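Local coordinates for periplasmic binding protein (Veillonella parvula, PDB 4MO9), which probably captures a solute, perhaps an iron-siderophore complex, in the cleft between two lobes and delivers it to an ABC transporter for uptake, at residues 201-206 with 215-220; 258-263 with 308-313; 207-212 with 268-273; 187-192 with 228-233. One frame throughout, in Å; residues are numbered along the deposited sequence.

Contact 1 (201-206 with 215-220); sequences TVYLEV and GNSFSG
The Tyr203 ring has a water at its edge, in the ring plane, and meets Ser217 OG obliquely at CE1, 3.6 Å away. The Phe218 ring takes Leu204 CB obliquely at CD1, and Val206 CG2 approaches its CZ at 3.5 Å. Phe218 also meets the ring of Trp224. The contact belongs to the C-terminal sheet of a TroA-like binding protein. Here the loop that leaves strand 201-206 turns back over the end of that strand.

Three direct hydrogen bonds fasten the loop to the strand. Val206 N gives a nearly straight bond (169°) to Asn216 O, 3.0 Å away. Ser217 OG donates to Leu204 O at 2.8 Å, in the carbonyl plane. The third bond uses the long arm of Glu205. Its CG lies anti to the backbone N (chi1 -175°) and the chain stays extended, which carries the carboxylate to Gly215, where the loop returns to the strand. Gly215 N points at Glu205 OE2 from above the carboxylate plane, 2.8 Å away. The other oxygen, Glu205 OE1, accepts from Tyr203 OH at 2.6 Å and forms a salt bridge with Arg296. The buried carboxylate is thus gripped on both oxygens, and the nearby arginine probably helps to keep it ionised. The water at the Tyr203 edge bridges the segments: it donates to Tyr203 OH at 2.9 Å and to Gly215 O at 2.7 Å.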
loop_
_atom_site.group_PDB
_atom_site.type_symbol
_atom_site.label_atom_id
_atom_site.label_comp_id
_atom_site.label_asym_id
_atom_site.label_seq_id
_atom_site.Cartn_x
_atom_site.Cartn_y
_atom_site.Cartn_z
ATOM N N THR A 201 2.067 20.991 -10.906
ATOM C CA THR A 201 1.973 21.168 -9.468
ATOM C C THR A 201 0.788 20.351 -8.972
ATOM O O THR A 201 -0.256 20.299 -9.629
ATOM C CB THR A 201 1.792 22.651 -9.080
ATOM O OG1 THR A 201 0.715 23.225 -9.837
ATOM C CG2 THR A 201 3.074 23.439 -9.348
ATOM N N VAL A 202 0.949 19.702 -7.823
ATOM C CA VAL A 202 -0.113 18.852 -7.302
ATOM C C VAL A 202 -0.348 19.058 -5.803
ATOM O O VAL A 202 0.607 19.158 -5.023
ATOM C CB VAL A 202 0.166 17.354 -7.623
ATOM C CG1 VAL A 202 1.508 16.911 -7.058
ATOM C CG2 VAL A 202 -0.945 16.469 -7.097
ATOM N N TYR A 203 -1.620 19.146 -5.409
ATOM C CA TYR A 203 -1.972 19.123 -3.997
ATOM C C TYR A 203 -2.498 17.730 -3.646
ATOM O O TYR A 203 -3.415 17.224 -4.305
ATOM C CB TYR A 203 -3.004 20.206 -3.643
ATOM C CG TYR A 203 -3.595 20.011 -2.265
ATOM C CD1 TYR A 203 -2.773 19.929 -1.148
ATOM C CD2 TYR A 203 -4.965 19.876 -2.083
ATOM C CE1 TYR A 203 -3.294 19.721 0.119
ATOM C CE2 TYR A 203 -5.499 19.668 -0.820
ATOM C CZ TYR A 203 -4.657 19.595 0.278
ATOM O OH TYR A 203 -5.172 19.394 1.541
ATOM N N LEU A 204 -1.909 17.113 -2.622
ATOM C CA LEU A 204 -2.236 15.739 -2.238
ATOM C C LEU A 204 -2.894 15.736 -0.868
ATOM O O LEU A 204 -2.412 16.396 0.053
ATOM C CB LEU A 204 -0.963 14.890 -2.167
ATOM C CG LEU A 204 -0.060 14.781 -3.394
ATOM C CD1 LEU A 204 1.273 14.121 -3.014
ATOM C CD2 LEU A 204 -0.737 13.969 -4.479
ATOM N N GLU A 205 -3.994 15.006 -0.716
ATOM C CA GLU A 205 -4.647 14.960 0.591
ATOM C C GLU A 205 -5.295 13.604 0.821
ATOM O O GLU A 205 -5.939 13.063 -0.089
ATOM C CB GLU A 205 -5.698 16.074 0.743
ATOM C CG GLU A 205 -6.311 16.135 2.156
ATOM C CD GLU A 205 -7.523 17.060 2.267
ATOM O OE1 GLU A 205 -7.513 18.165 1.666
ATOM O OE2 GLU A 205 -8.493 16.698 2.982
ATOM N N VAL A 206 -5.103 13.051 2.022
ATOM C CA VAL A 206 -5.855 11.871 2.445
ATOM C C VAL A 206 -7.262 12.349 2.795
ATOM O O VAL A 206 -7.439 13.170 3.713
ATOM C CB VAL A 206 -5.220 11.187 3.670
ATOM C CG1 VAL A 206 -5.872 9.823 3.911
ATOM C CG2 VAL A 206 -3.724 11.000 3.442
ATOM N N GLY A 215 -7.634 16.553 5.622
ATOM C CA GLY A 215 -6.863 15.400 6.029
ATOM C C GLY A 215 -5.386 15.733 5.905
ATOM O O GLY A 215 -5.028 16.881 5.602
ATOM N N ASN A 216 -4.529 14.742 6.141
ATOM C CA ASN A 216 -3.090 14.950 6.041
ATOM C C ASN A 216 -2.628 15.209 4.614
ATOM O O ASN A 216 -3.122 14.579 3.670
ATOM C CB ASN A 216 -2.332 13.733 6.591
ATOM C CG ASN A 216 -2.443 13.607 8.097
ATOM O OD1 ASN A 216 -2.624 14.596 8.808
ATOM N ND2 ASN A 216 -2.326 12.390 8.589
ATOM N N SER A 217 -1.678 16.130 4.459
ATOM C CA SER A 217 -0.983 16.287 3.183
ATOM C C SER A 217 0.413 15.724 3.366
ATOM O O SER A 217 0.660 14.996 4.334
ATOM C CB SER A 217 -0.923 17.746 2.736
ATOM O OG SER A 217 -0.483 17.833 1.387
ATOM N N PHE A 218 1.326 16.031 2.448
ATOM C CA PHE A 218 2.619 15.339 2.433
ATOM C C PHE A 218 3.807 16.237 2.078
ATOM O O PHE A 218 3.648 17.229 1.360
ATOM C CB PHE A 218 2.566 14.174 1.433
ATOM C CG PHE A 218 1.524 13.131 1.763
ATOM C CD1 PHE A 218 0.218 13.257 1.305
ATOM C CD2 PHE A 218 1.856 12.024 2.532
ATOM C CE1 PHE A 218 -0.739 12.294 1.602
ATOM C CE2 PHE A 218 0.904 11.054 2.837
ATOM C CZ PHE A 218 -0.400 11.199 2.374
ATOM N N SER A 219 4.997 15.882 2.569
ATOM C CA SER A 219 6.241 16.487 2.089
ATOM C C SER A 219 6.534 15.885 0.721
ATOM O O SER A 219 5.779 15.036 0.246
ATOM C CB SER A 219 7.398 16.131 3.011
ATOM O OG SER A 219 7.740 14.767 2.836
ATOM N N GLY A 220 7.635 16.293 0.092
ATOM C CA GLY A 220 7.992 15.757 -1.209
ATOM C C GLY A 220 8.738 14.434 -1.157
ATOM O O GLY A 220 8.989 13.811 -2.203
HETATM O O HOH W 1 -4.093 18.993 4.192
#

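Contact 2 (258-263 with 308-313); sequences DIIMIM and KQVYSA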
loop_
_atom_site.group_PDB
_atom_site.type_symbol
_atom_site.label_atom_id
_atom_site.label_comp_id
_atom_site.label_asym_id
_atom_site.label_seq_id
_atom_site.Cartn_x
_atom_site.Cartn_y
_atom_site.Cartn_z
ATOM N N ASP A 258 -2.073 22.765 -10.328
ATOM C CA ASP A 258 -2.547 22.210 -11.598
ATOM C C ASP A 258 -3.468 21.010 -11.374
ATOM O O ASP A 258 -4.438 20.812 -12.109
ATOM C CB ASP A 258 -1.365 21.764 -12.468
ATOM C CG ASP A 258 -0.518 22.933 -12.967
ATOM O OD1 ASP A 258 -1.087 23.982 -13.344
ATOM O OD2 ASP A 258 0.725 22.788 -12.989
ATOM N N ILE A 259 -3.150 20.212 -10.356
ATOM C CA ILE A 259 -3.825 18.940 -10.117
ATOM C C ILE A 259 -4.116 18.785 -8.616
ATOM O O ILE A 259 -3.331 19.230 -7.778
ATOM C CB ILE A 259 -2.940 17.765 -10.639
ATOM C CG1 ILE A 259 -2.800 17.848 -12.167
ATOM C CG2 ILE A 259 -3.484 16.393 -10.215
ATOM C CD1 ILE A 259 -1.733 16.922 -12.744
ATOM N N ILE A 260 -5.268 18.203 -8.285
ATOM C CA ILE A 260 -5.612 17.863 -6.901
ATOM C C ILE A 260 -5.893 16.364 -6.883
ATOM O O ILE A 260 -6.579 15.848 -7.775
ATOM C CB ILE A 260 -6.881 18.621 -6.421
ATOM C CG1 ILE A 260 -6.595 20.113 -6.203
ATOM C CG2 ILE A 260 -7.423 18.012 -5.122
ATOM C CD1 ILE A 260 -7.874 20.964 -5.920
HETATM N N MSE A 261 -5.357 15.654 -5.895
HETATM C CA MSE A 261 -5.691 14.245 -5.737
HETATM C C MSE A 261 -6.070 13.982 -4.286
HETATM O O MSE A 261 -5.273 14.258 -3.375
HETATM C CB MSE A 261 -4.522 13.354 -6.168
HETATM C CG MSE A 261 -4.925 11.899 -6.361
HETATM SE SE MSE A 261 -3.427 10.760 -6.888
HETATM C CE MSE A 261 -2.839 11.865 -8.396
ATOM N N ILE A 262 -7.295 13.494 -4.077
ATOM C CA ILE A 262 -7.805 13.190 -2.739
ATOM C C ILE A 262 -7.820 11.679 -2.528
ATOM O O ILE A 262 -8.515 10.970 -3.256
ATOM C CB ILE A 262 -9.252 13.699 -2.554
ATOM C CG1 ILE A 262 -9.373 15.179 -2.942
ATOM C CG2 ILE A 262 -9.724 13.455 -1.118
ATOM C CD1 ILE A 262 -8.596 16.123 -2.039
HETATM N N MSE A 263 -7.085 11.176 -1.538
HETATM C CA MSE A 263 -6.989 9.722 -1.362
HETATM C C MSE A 263 -8.250 9.145 -0.694
HETATM O O MSE A 263 -8.787 9.726 0.263
HETATM C CB MSE A 263 -5.718 9.341 -0.591
HETATM C CG MSE A 263 -4.444 9.999 -1.143
HETATM SE SE MSE A 263 -4.194 9.798 -3.074
HETATM C CE MSE A 263 -2.845 11.192 -3.247
ATOM N N LYS A 308 -11.094 20.305 -14.446
ATOM C CA LYS A 308 -11.378 18.900 -14.184
ATOM C C LYS A 308 -10.062 18.144 -14.018
ATOM O O LYS A 308 -9.804 17.164 -14.719
ATOM C CB LYS A 308 -12.230 18.288 -15.306
ATOM C CG LYS A 308 -13.577 19.010 -15.541
ATOM C CD LYS A 308 -14.551 18.781 -14.383
ATOM C CE LYS A 308 -15.909 19.435 -14.639
ATOM N NZ LYS A 308 -16.938 18.977 -13.655
ATOM N N GLN A 309 -9.221 18.628 -13.111
ATOM C CA GLN A 309 -7.974 17.945 -12.797
ATOM C C GLN A 309 -7.997 17.487 -11.344
ATOM O O GLN A 309 -7.010 17.644 -10.611
ATOM C CB GLN A 309 -6.769 18.847 -13.078
ATOM C CG GLN A 309 -6.595 19.179 -14.558
ATOM C CD GLN A 309 -6.232 17.960 -15.385
ATOM O OE1 GLN A 309 -5.522 17.070 -14.920
ATOM N NE2 GLN A 309 -6.720 17.915 -16.619
ATOM N N VAL A 310 -9.137 16.916 -10.949
ATOM C CA VAL A 310 -9.336 16.365 -9.610
ATOM C C VAL A 310 -9.449 14.844 -9.702
ATOM O O VAL A 310 -10.319 14.316 -10.420
ATOM C CB VAL A 310 -10.601 16.935 -8.940
ATOM C CG1 VAL A 310 -10.791 16.324 -7.556
ATOM C CG2 VAL A 310 -10.503 18.442 -8.840
ATOM N N TYR A 311 -8.574 14.158 -8.966
ATOM C CA TYR A 311 -8.419 12.709 -9.044
ATOM C C TYR A 311 -8.478 12.086 -7.659
ATOM O O TYR A 311 -8.486 12.795 -6.654
ATOM C CB TYR A 311 -7.060 12.363 -9.666
ATOM C CG TYR A 311 -6.890 12.896 -11.061
ATOM C CD1 TYR A 311 -6.495 14.211 -11.284
ATOM C CD2 TYR A 311 -7.142 12.095 -12.157
ATOM C CE1 TYR A 311 -6.358 14.715 -12.572
ATOM C CE2 TYR A 311 -7.004 12.587 -13.451
ATOM C CZ TYR A 311 -6.616 13.896 -13.648
ATOM O OH TYR A 311 -6.467 14.379 -14.922
ATOM N N SER A 312 -8.500 10.756 -7.609
ATOM C CA SER A 312 -8.480 10.034 -6.341
ATOM C C SER A 312 -7.889 8.649 -6.561
ATOM O O SER A 312 -8.210 7.992 -7.552
ATOM C CB SER A 312 -9.909 9.919 -5.781
ATOM O OG SER A 312 -9.907 9.172 -4.565
ATOM N N ALA A 313 -7.000 8.224 -5.663
ATOM C CA ALA A 313 -6.446 6.877 -5.690
ATOM C C ALA A 313 -6.603 6.288 -4.295
ATOM O O ALA A 313 -6.693 7.034 -3.319
ATOM C CB ALA A 313 -4.979 6.908 -6.093
#
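The first torsions of Tyr311 and Ile259 bring the two side chains together. Tyr311 has CG anti to its carbonyl carbon (chi1 -61°), which lays the ring back along the strand toward Ile259. Ile259 holds CG2 anti to the backbone N, and this methyl touches Tyr311 CD1 obliquely at 3.9 Å. Ile260 O lies at the edge of the same ring, near its plane. Gln309 bends at chi2 and sets OE1 at that edge too, where Tyr311 OH donates to it at 2.9 Å from above the amide carbonyl plane. Gln309 CB also presses on Asp258 O, 3.2 Å away. A leucine in place of Tyr311 would probably leave Gln309 OE1 without its hydroxyl partner and open a gap beside Ile259.

The backbones pair as parallel strands. Ile260 N donates to Gln309 O, Tyr311 N to Ile260 O at 2.9 Å, and Ile262 N to Tyr311 O. Beyond these, Ser312 OG takes over and donates to Ile262 O at 2.6 Å. Ala313 N is buried with no partner in the model. Met261 and Met263, both selenomethionine, bring their SE atoms to Ala313 CB, Met261 SE at 4.2 Å.

Strand 259-263 lies between 201-206 and 310-313 in the sheet, and 310-313 has strand 365-367 beyond it, where His367 stacks on Tyr311. Helix 324-334 covers the face of Ile259, Met261 and Tyr311. Helix 282-295, which links the two parallel neighbours in a beta-alpha-beta crossover, covers the face of Val310, Ile262 and Ser312.

Contact 3 (207-212 with 268-273); sequences GMNGPE and PKKPTS
Gly210 and Ser273 bring their CA atoms to 4.1 Å where two loops meet, and residues 270 to 273 form a type I beta turn. Gly210 has positive phi, and its CA makes a CA-H...O contact with Thr272 O at 3.3 Å. A side chain on this glycine would run into Thr272 OG1.

Thr272 OG1, the polar link across the contact, sits between its own backbone N and carbonyl carbon (chi1 61°) and donates to Glu212 OE2 at 3.1 Å, on the syn lone pair. Glu212 bends at chi2 to reach it. Pro211 CD lies obliquely against Thr272 CB, 3.8 Å away. Lys270 passes its CG by Met208 O at 3.2 Å and then runs alongside Asn209, pointing the same way. Lys270 CE stands 3.4 Å from Asn209 OD1. Ser273 CB touches Met208 O, and that buried oxygen has no hydrogen-bond partner in the model. Lys270 O holds the turn, accepting from both Ser273 N and Ser273 OG, the latter at 2.6 Å in the carbonyl plane.

Both loops leave the C-terminal ends of neighbouring parallel strands, 201-206 and 259-263. Such loops probably border the cleft in this fold; the Met208 side chain lies about 10 Å from the bound trimethylamine oxide. Gly207 continues the backbone pairing with Met263 and also bonds Met274. Pro211 packs on Ala291, Phe292 and Glu295 of helix 282-295, and Arg296 binds the carbonyls of Gly210 and Pro211.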
loop_
_atom_site.group_PDB
_atom_site.type_symbol
_atom_site.label_atom_id
_atom_site.label_comp_id
_atom_site.label_asym_id
_atom_site.label_seq_id
_atom_site.Cartn_x
_atom_site.Cartn_y
_atom_site.Cartn_z
ATOM N N GLY A 207 -8.266 11.863 2.066
ATOM C CA GLY A 207 -9.618 12.364 2.260
ATOM C C GLY A 207 -10.400 11.674 3.364
ATOM O O GLY A 207 -11.597 11.413 3.208
HETATM N N MSE A 208 -9.734 11.404 4.487
HETATM C CA MSE A 208 -10.319 10.624 5.576
HETATM C C MSE A 208 -11.334 11.406 6.398
HETATM O O MSE A 208 -12.219 10.819 7.034
HETATM C CB MSE A 208 -9.212 10.106 6.496
HETATM C CG MSE A 208 -9.714 9.369 7.733
HETATM SE SE MSE A 208 -8.232 8.639 8.768
HETATM C CE MSE A 208 -7.347 10.310 9.220
ATOM N N ASN A 209 -11.211 12.730 6.384
ATOM C CA ASN A 209 -12.064 13.563 7.219
ATOM C C ASN A 209 -13.197 14.242 6.453
ATOM O O ASN A 209 -13.961 15.010 7.031
ATOM C CB ASN A 209 -11.219 14.599 7.969
ATOM C CG ASN A 209 -10.260 13.964 8.956
ATOM O OD1 ASN A 209 -10.577 12.950 9.579
ATOM N ND2 ASN A 209 -9.077 14.553 9.101
ATOM N N GLY A 210 -13.303 13.959 5.154
ATOM C CA GLY A 210 -14.350 14.551 4.336
ATOM C C GLY A 210 -14.071 16.008 4.000
ATOM O O GLY A 210 -13.053 16.563 4.431
ATOM N N PRO A 211 -14.975 16.642 3.230
ATOM C CA PRO A 211 -14.788 18.034 2.795
ATOM C C PRO A 211 -14.639 19.038 3.950
ATOM O O PRO A 211 -13.926 20.031 3.804
ATOM C CB PRO A 211 -16.074 18.326 2.005
ATOM C CG PRO A 211 -16.556 16.975 1.551
ATOM C CD PRO A 211 -16.210 16.048 2.684
ATOM N N GLU A 212 -15.292 18.780 5.078
ATOM C CA GLU A 212 -15.377 19.772 6.153
ATOM C C GLU A 212 -14.121 19.897 7.036
ATOM O O GLU A 212 -13.989 20.861 7.793
ATOM C CB GLU A 212 -16.643 19.549 7.004
ATOM C CG GLU A 212 -16.645 18.279 7.864
ATOM C CD GLU A 212 -16.945 16.999 7.080
ATOM O OE1 GLU A 212 -17.119 17.059 5.840
ATOM O OE2 GLU A 212 -17.009 15.925 7.718
ATOM N N PRO A 268 -15.675 3.834 7.399
ATOM C CA PRO A 268 -17.122 3.814 7.669
ATOM C C PRO A 268 -17.560 4.729 8.810
ATOM O O PRO A 268 -18.746 5.054 8.895
ATOM C CB PRO A 268 -17.397 2.351 8.031
ATOM C CG PRO A 268 -16.075 1.820 8.526
ATOM C CD PRO A 268 -15.028 2.548 7.725
ATOM N N LYS A 269 -16.629 5.130 9.674
ATOM C CA LYS A 269 -16.967 6.050 10.763
ATOM C C LYS A 269 -16.959 7.502 10.294
ATOM O O LYS A 269 -17.323 8.406 11.043
ATOM C CB LYS A 269 -15.992 5.892 11.929
ATOM C CG LYS A 269 -16.112 4.582 12.686
ATOM C CD LYS A 269 -15.261 4.636 13.944
ATOM C CE LYS A 269 -14.861 3.252 14.415
ATOM N NZ LYS A 269 -13.794 3.343 15.451
ATOM N N LYS A 270 -16.524 7.719 9.057
ATOM C CA LYS A 270 -16.475 9.056 8.477
ATOM C C LYS A 270 -17.355 9.064 7.231
ATOM O O LYS A 270 -16.860 8.823 6.136
ATOM C CB LYS A 270 -15.028 9.393 8.098
ATOM C CG LYS A 270 -14.032 9.357 9.262
ATOM C CD LYS A 270 -14.432 10.352 10.352
ATOM C CE LYS A 270 -13.295 11.309 10.670
ATOM N NZ LYS A 270 -13.812 12.601 11.206
ATOM N N PRO A 271 -18.671 9.327 7.389
ATOM C CA PRO A 271 -19.572 9.127 6.243
ATOM C C PRO A 271 -19.320 10.043 5.037
ATOM O O PRO A 271 -19.704 9.678 3.922
ATOM C CB PRO A 271 -20.974 9.356 6.831
ATOM C CG PRO A 271 -20.757 10.106 8.094
ATOM C CD PRO A 271 -19.408 9.674 8.616
ATOM N N THR A 272 -18.673 11.187 5.239
ATOM C CA THR A 272 -18.321 12.045 4.107
ATOM C C THR A 272 -16.898 11.824 3.596
ATOM O O THR A 272 -16.437 12.558 2.718
ATOM C CB THR A 272 -18.446 13.523 4.454
ATOM O OG1 THR A 272 -17.540 13.833 5.521
ATOM C CG2 THR A 272 -19.876 13.860 4.861
ATOM N N SER A 273 -16.191 10.834 4.142
ATOM C CA SER A 273 -14.832 10.567 3.681
ATOM C C SER A 273 -14.861 10.050 2.238
ATOM O O SER A 273 -15.858 9.457 1.799
ATOM C CB SER A 273 -14.104 9.582 4.609
ATOM O OG SER A 273 -14.727 8.304 4.653
#

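Contact 4 (187-192 with 228-233); sequences RVLDRV and ATMAGA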
loop_
_atom_site.group_PDB
_atom_site.type_symbol
_atom_site.label_atom_id
_atom_site.label_comp_id
_atom_site.label_asym_id
_atom_site.label_seq_id
_atom_site.Cartn_x
_atom_site.Cartn_y
_atom_site.Cartn_z
ATOM N N ARG A 187 9.213 1.052 -16.564
ATOM C CA ARG A 187 8.650 1.806 -17.685
ATOM C C ARG A 187 8.311 3.220 -17.216
ATOM O O ARG A 187 8.670 4.204 -17.874
ATOM C CB ARG A 187 7.385 1.128 -18.245
ATOM C CG ARG A 187 6.734 1.873 -19.414
ATOM C CD ARG A 187 5.424 1.215 -19.890
ATOM N NE ARG A 187 5.657 -0.073 -20.550
ATOM C CZ ARG A 187 5.456 -1.261 -19.980
ATOM N NH1 ARG A 187 5.007 -1.346 -18.727
ATOM N NH2 ARG A 187 5.710 -2.373 -20.670
ATOM N N VAL A 188 7.636 3.314 -16.076
ATOM C CA VAL A 188 7.278 4.610 -15.489
ATOM C C VAL A 188 8.505 5.458 -15.147
ATOM O O VAL A 188 8.624 6.603 -15.610
ATOM C CB VAL A 188 6.408 4.448 -14.221
ATOM C CG1 VAL A 188 6.257 5.793 -13.492
ATOM C CG2 VAL A 188 5.033 3.873 -14.572
ATOM N N LEU A 189 9.420 4.902 -14.355
ATOM C CA LEU A 189 10.563 5.671 -13.872
ATOM C C LEU A 189 11.491 6.091 -15.010
ATOM O O LEU A 189 11.974 7.224 -15.031
ATOM C CB LEU A 189 11.325 4.911 -12.779
ATOM C CG LEU A 189 10.556 4.659 -11.479
ATOM C CD1 LEU A 189 11.375 3.841 -10.506
ATOM C CD2 LEU A 189 10.152 5.977 -10.835
ATOM N N ASP A 190 11.732 5.195 -15.967
ATOM C CA ASP A 190 12.546 5.546 -17.133
ATOM C C ASP A 190 11.915 6.667 -17.939
ATOM O O ASP A 190 12.584 7.638 -18.311
ATOM C CB ASP A 190 12.720 4.358 -18.074
ATOM C CG ASP A 190 13.677 4.662 -19.207
ATOM O OD1 ASP A 190 14.795 5.150 -18.922
ATOM O OD2 ASP A 190 13.317 4.437 -20.386
ATOM N N ARG A 191 10.632 6.520 -18.241
ATOM C CA ARG A 191 9.972 7.491 -19.107
ATOM C C ARG A 191 9.907 8.856 -18.417
ATOM O O ARG A 191 10.195 9.875 -19.041
ATOM C CB ARG A 191 8.589 6.994 -19.548
ATOM C CG ARG A 191 8.056 7.700 -20.800
ATOM C CD ARG A 191 6.742 7.084 -21.295
ATOM N NE ARG A 191 6.933 5.737 -21.839
ATOM C CZ ARG A 191 5.947 4.874 -22.079
ATOM N NH1 ARG A 191 4.688 5.210 -21.821
ATOM N NH2 ARG A 191 6.217 3.675 -22.573
ATOM N N VAL A 192 9.574 8.868 -17.127
ATOM C CA VAL A 192 9.539 10.109 -16.342
ATOM C C VAL A 192 10.876 10.854 -16.394
ATOM O O VAL A 192 10.914 12.087 -16.556
ATOM C CB VAL A 192 9.145 9.847 -14.865
ATOM C CG1 VAL A 192 9.577 11.009 -13.976
ATOM C CG2 VAL A 192 7.647 9.605 -14.742
ATOM N N ALA A 228 4.607 10.805 -5.702
ATOM C CA ALA A 228 4.251 11.842 -6.679
ATOM C C ALA A 228 5.507 12.491 -7.267
ATOM O O ALA A 228 5.583 12.758 -8.470
ATOM C CB ALA A 228 3.365 12.887 -6.036
ATOM N N THR A 229 6.494 12.740 -6.415
ATOM C CA THR A 229 7.776 13.272 -6.874
ATOM C C THR A 229 8.488 12.330 -7.857
ATOM O O THR A 229 8.996 12.772 -8.893
ATOM C CB THR A 229 8.690 13.576 -5.679
ATOM O OG1 THR A 229 8.086 14.613 -4.892
ATOM C CG2 THR A 229 10.065 14.033 -6.152
HETATM N N MSE A 230 8.513 11.036 -7.548
HETATM C CA MSE A 230 9.156 10.065 -8.431
HETATM C C MSE A 230 8.449 9.959 -9.776
HETATM O O MSE A 230 9.071 9.620 -10.789
HETATM C CB MSE A 230 9.197 8.682 -7.773
HETATM C CG MSE A 230 9.929 8.661 -6.446
HETATM SE SE MSE A 230 10.147 6.812 -5.793
HETATM C CE MSE A 230 10.956 6.097 -7.413
ATOM N N ALA A 231 7.143 10.226 -9.769
ATOM C CA ALA A 231 6.323 10.159 -10.970
ATOM C C ALA A 231 6.318 11.497 -11.706
ATOM O O ALA A 231 5.546 11.682 -12.647
ATOM C CB ALA A 231 4.895 9.754 -10.614
ATOM N N GLY A 232 7.156 12.440 -11.276
ATOM C CA GLY A 232 7.395 13.641 -12.057
ATOM C C GLY A 232 6.506 14.831 -11.738
ATOM O O GLY A 232 6.331 15.716 -12.587
ATOM N N ALA A 233 5.953 14.878 -10.527
ATOM C CA ALA A 233 5.138 16.031 -10.128
ATOM C C ALA A 233 5.872 16.995 -9.192
ATOM O O ALA A 233 6.838 16.614 -8.511
ATOM C CB ALA A 233 3.843 15.575 -9.493
#
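Leu189 overlaps the methyl end of Met230, a selenomethionine. Leu189 CD2 lies 3.5 Å from Met230 CE and Leu189 CD1 lies 3.9 Å from the same carbon. The two side chains cross at a slant. Met230 bends at chi3 (53°), which turns CE back onto the leucine. Leu189 CD2 also comes within 3.8 Å of Met230 O.

Val192, one helical turn further on, reaches the end of the other helix. Val192 CG1, anti to the backbone N (chi1 160°), meets Met230 O at 3.5 Å and lies 3.9 Å from Gly232 N. Val192 CG2 sits 3.6 Å from Ala231 O. That oxygen is buried and has no partner in the model. With an alanine here both Val192 methyls would go, which is likely to open a gap against Met230 O and Ala231 O at the helix end. Methyl groups make the contact, against the methyl of Met230 and against backbone carbonyl oxygens.

Helix 324-334 also packs here, with Ala331 on Val188 and Leu330 on Ala231. Gly232 O is bonded to Tyr335 OH.

Gly232 has positive phi. A side chain there would crowd Val192 CG1 and jam against the preceding carbonyl. It is the C-prime residue of a Schellman motif: Ala233 N bonds Ala228 O at 3.0 Å and Gly232 N bonds Thr229 O. This motif ends helix 224-230, and Val192 of the long helix 171-194 packs against it.

From the N terminus, the chain first enters these contacts on helix 171-194. Contact 4 closes a loop from this helix to the end of helix 224-230. Contact 1 lies wholly within that loop and folds residues 215-220 back on strand 201-206. Gly220 O and Thr229 OG1 join contacts 1 and 4. Contact 3 starts between the two halves of contact 1 and ends beyond contact 4, so it crosses both. It also crosses contact 2, which opens at 258-263 and closes last, at 308-313. Contacts 1 and 2 share one sheet through strands 201-206 and 259-263. Contact 3 joins the loops after these strands, and contact 4 packs two helices beside the sheet.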